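Local coordinates for protein GTN Reductase (Agrobacterium tumefaciens, PDB 4JIP) that binds FMN and probably works as a flavin-dependent oxidoreductase of the NADH:flavin oxidoreductase/NADH oxidase family, at residues A179-L184 with G228-P233. Numbering follows the deposited sequence.
Sequences AANGYL and GIRLSP. With FMN (flavin mononucleotide), chain B; HBA (p-hydroxybenzaldehyde), chain C.
With chi1 at 53°, Ser232 holds OG between its backbone N and carbonyl carbon, where the hydroxyl receives the N-H of Asn181 along a nearly straight hydrogen bond (N to OG 2.8 Å, 168°). Glu186, from helix 184-189, is a second partner of the same hydroxyl. Asn181 itself turns CG anti to its carbonyl carbon (chi1 -59°), which brings the amide close to Ser232 and Arg230 and up to the ligand, OD1 staying near the serine hydroxyl. Its ND2 donates to the phenolic O4 of p-hydroxybenzaldehyde at 2.9 Å, again almost linearly, while OD1 is bonded to Thr271; with both ends engaged, the amide has little freedom to flip. His178 is also hydrogen-bonded to the ligand, and the Tyr183 ring meets O4 at its edge, CE2 lying 3.1 Å away.

Arg230 works from the neighbouring strand. Its CG passes the methyl of Ala180, and the guanidinium reaches the flavin, NH1 donating to O2 (2.9 Å) and ribityl O2' (3.1 Å), a cation beside the pyrimidine end that would probably stabilise negative charge on a reduced flavin.

Behind these groups the backbones are stitched together more loosely. Ala179 N makes a weak bond to Arg230 O, and one water bridges Ala179 O and Ser232 N. Ala179 CB packs on Ile229 CD1 at 3.7 Å and also touches Leu231 CD2.

The example illustrates how a TIM barrel builds its active site: the loop after strand 174-178 supplies Asn181 to the ligand and the C-terminal part of adjacent parallel strand 227-231 supplies Arg230 to FMN, as in the Old Yellow Enzyme family.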
loop_
_atom_site.group_PDB
_atom_site.type_symbol
_atom_site.label_atom_id
_atom_site.label_comp_id
_atom_site.label_asym_id
_atom_site.label_seq_id
_atom_site.Cartn_x
_atom_site.Cartn_y
_atom_site.Cartn_z
ATOM N N ALA A 179 -4.777 3.238 0.501
ATOM C CA ALA A 179 -5.484 4.501 0.687
ATOM C C ALA A 179 -4.480 5.603 1.013
ATOM O O ALA A 179 -4.817 6.610 1.640
ATOM C CB ALA A 179 -6.520 4.377 1.806
ATOM N N ALA A 180 -3.242 5.409 0.574
ATOM C CA ALA A 180 -2.166 6.285 0.994
ATOM C C ALA A 180 -1.477 6.952 -0.189
ATOM O O ALA A 180 -1.860 6.748 -1.339
ATOM C CB ALA A 180 -1.158 5.501 1.834
ATOM N N ASN A 181 -0.478 7.769 0.121
ATOM C CA ASN A 181 0.470 8.282 -0.861
ATOM C C ASN A 181 -0.128 9.015 -2.073
ATOM O O ASN A 181 0.380 8.903 -3.194
ATOM C CB ASN A 181 1.414 7.151 -1.293
ATOM C CG ASN A 181 2.195 6.573 -0.123
ATOM O OD1 ASN A 181 2.438 7.263 0.876
ATOM N ND2 ASN A 181 2.587 5.305 -0.233
ATOM N N GLY A 182 -1.206 9.760 -1.847
ATOM C CA GLY A 182 -1.775 10.594 -2.890
ATOM C C GLY A 182 -2.476 9.864 -4.030
ATOM O O GLY A 182 -2.690 10.446 -5.097
ATOM N N TYR A 183 -2.842 8.601 -3.825
ATOM C CA TYR A 183 -3.573 7.875 -4.866
ATOM C C TYR A 183 -5.080 8.106 -4.770
ATOM O O TYR A 183 -5.510 8.981 -4.015
ATOM C CB TYR A 183 -3.174 6.399 -4.898
ATOM C CG TYR A 183 -1.722 6.283 -5.274
ATOM C CD1 TYR A 183 -1.305 6.542 -6.570
ATOM C CD2 TYR A 183 -0.755 5.997 -4.317
ATOM C CE1 TYR A 183 0.028 6.479 -6.909
ATOM C CE2 TYR A 183 0.580 5.932 -4.649
ATOM C CZ TYR A 183 0.964 6.174 -5.943
ATOM O OH TYR A 183 2.291 6.111 -6.269
ATOM N N LEU A 184 -5.866 7.356 -5.544
ATOM C CA LEU A 184 -7.297 7.649 -5.728
ATOM C C LEU A 184 -8.065 7.938 -4.441
ATOM O O LEU A 184 -8.715 8.984 -4.322
ATOM C CB LEU A 184 -8.013 6.525 -6.482
ATOM C CG LEU A 184 -9.511 6.795 -6.671
ATOM C CD1 LEU A 184 -9.721 8.067 -7.502
ATOM C CD2 LEU A 184 -10.223 5.608 -7.297
ATOM N N GLY A 228 -7.229 -5.169 5.406
ATOM C CA GLY A 228 -6.455 -4.096 6.008
ATOM C C GLY A 228 -6.458 -2.877 5.106
ATOM O O GLY A 228 -7.008 -2.922 4.013
ATOM N N ILE A 229 -5.828 -1.797 5.558
ATOM C CA ILE A 229 -5.795 -0.548 4.799
ATOM C C ILE A 229 -4.552 0.266 5.163
ATOM O O ILE A 229 -4.147 0.314 6.328
ATOM C CB ILE A 229 -7.099 0.286 5.024
ATOM C CG1 ILE A 229 -7.093 1.591 4.212
ATOM C CG2 ILE A 229 -7.296 0.585 6.500
ATOM C CD1 ILE A 229 -8.461 2.277 4.138
ATOM N N ARG A 230 -3.935 0.894 4.170
ATOM C CA ARG A 230 -2.788 1.753 4.437
ATOM C C ARG A 230 -3.194 3.220 4.383
ATOM O O ARG A 230 -3.848 3.644 3.443
ATOM C CB ARG A 230 -1.661 1.493 3.440
ATOM C CG ARG A 230 -0.366 2.215 3.796
ATOM C CD ARG A 230 0.805 1.766 2.933
ATOM N NE ARG A 230 2.016 1.576 3.729
ATOM C CZ ARG A 230 3.249 1.788 3.280
ATOM N NH1 ARG A 230 3.437 2.202 2.036
ATOM N NH2 ARG A 230 4.295 1.588 4.072
ATOM N N LEU A 231 -2.797 3.980 5.398
ATOM C CA LEU A 231 -3.053 5.412 5.457
ATOM C C LEU A 231 -1.735 6.178 5.587
ATOM O O LEU A 231 -0.739 5.651 6.087
ATOM C CB LEU A 231 -3.954 5.732 6.646
ATOM C CG LEU A 231 -5.303 5.015 6.644
ATOM C CD1 LEU A 231 -5.974 5.084 8.018
ATOM C CD2 LEU A 231 -6.207 5.593 5.573
ATOM N N SER A 232 -1.740 7.424 5.137
ATOM C CA SER A 232 -0.570 8.285 5.242
ATOM C C SER A 232 -1.050 9.717 5.457
ATOM O O SER A 232 -1.208 10.481 4.506
ATOM C CB SER A 232 0.267 8.186 3.972
ATOM O OG SER A 232 -0.531 8.423 2.825
ATOM N N PRO A 233 -1.304 10.075 6.720
ATOM C CA PRO A 233 -2.017 11.310 7.085
ATOM C C PRO A 233 -1.427 12.626 6.553
ATOM O O PRO A 233 -2.199 13.537 6.238
ATOM C CB PRO A 233 -1.979 11.288 8.612
ATOM C CG PRO A 233 -1.923 9.826 8.958
ATOM C CD PRO A 233 -1.069 9.201 7.885
HETATM N N1 FMN B . 4.235 2.254 -0.833
HETATM C C2 FMN B . 2.999 1.733 -1.182
HETATM O O2 FMN B . 2.017 1.893 -0.452
HETATM N N3 FMN B . 2.845 1.075 -2.381
HETATM C C4 FMN B . 3.935 0.869 -3.200
HETATM O O4 FMN B . 3.789 0.265 -4.262
HETATM C C4A FMN B . 5.171 1.410 -2.862
HETATM N N5 FMN B . 6.248 1.285 -3.709
HETATM C C5A FMN B . 7.513 1.701 -3.324
HETATM C C6 FMN B . 8.624 1.400 -4.111
HETATM C C7 FMN B . 9.893 1.784 -3.704
HETATM C C7M FMN B . 11.074 1.483 -4.580
HETATM C C8 FMN B . 10.064 2.460 -2.502
HETATM C C8M FMN B . 11.433 2.896 -2.063
HETATM C C9 FMN B . 8.957 2.752 -1.712
HETATM C C9A FMN B . 7.676 2.360 -2.108
HETATM N N10 FMN B . 6.565 2.594 -1.307
HETATM C C10 FMN B . 5.328 2.083 -1.662
HETATM C "C1'" FMN B . 6.720 3.228 0.048
HETATM C "C2'" FMN B . 7.225 2.232 1.099
HETATM O "O2'" FMN B . 6.254 1.241 1.337
HETATM C "C3'" FMN B . 7.565 2.933 2.410
HETATM O "O3'" FMN B . 6.461 3.724 2.788
HETATM C "C4'" FMN B . 8.806 3.813 2.272
HETATM O "O4'" FMN B . 9.803 3.070 1.604
HETATM C "C5'" FMN B . 9.346 4.270 3.630
HETATM O "O5'" FMN B . 9.707 3.117 4.350
HETATM P P FMN B . 11.248 2.758 4.684
HETATM O O1P FMN B . 11.218 1.526 5.547
HETATM O O2P FMN B . 11.996 2.491 3.399
HETATM O O3P FMN B . 11.892 3.906 5.419
HETATM C "C1'" HBA C . 7.046 4.533 -5.581
HETATM O "O1'" HBA C . 7.237 4.070 -6.706
HETATM C C1 HBA C . 5.728 4.394 -4.876
HETATM C C2 HBA C . 4.641 3.768 -5.470
HETATM C C3 HBA C . 3.443 3.656 -4.773
HETATM C C4 HBA C . 3.327 4.165 -3.491
HETATM C C5 HBA C . 4.410 4.794 -2.904
HETATM C C6 HBA C . 5.606 4.896 -3.595
HETATM O O4 HBA C . 2.137 4.068 -2.803
HETATM O O HOH W 1 -4.006 8.290 3.705
#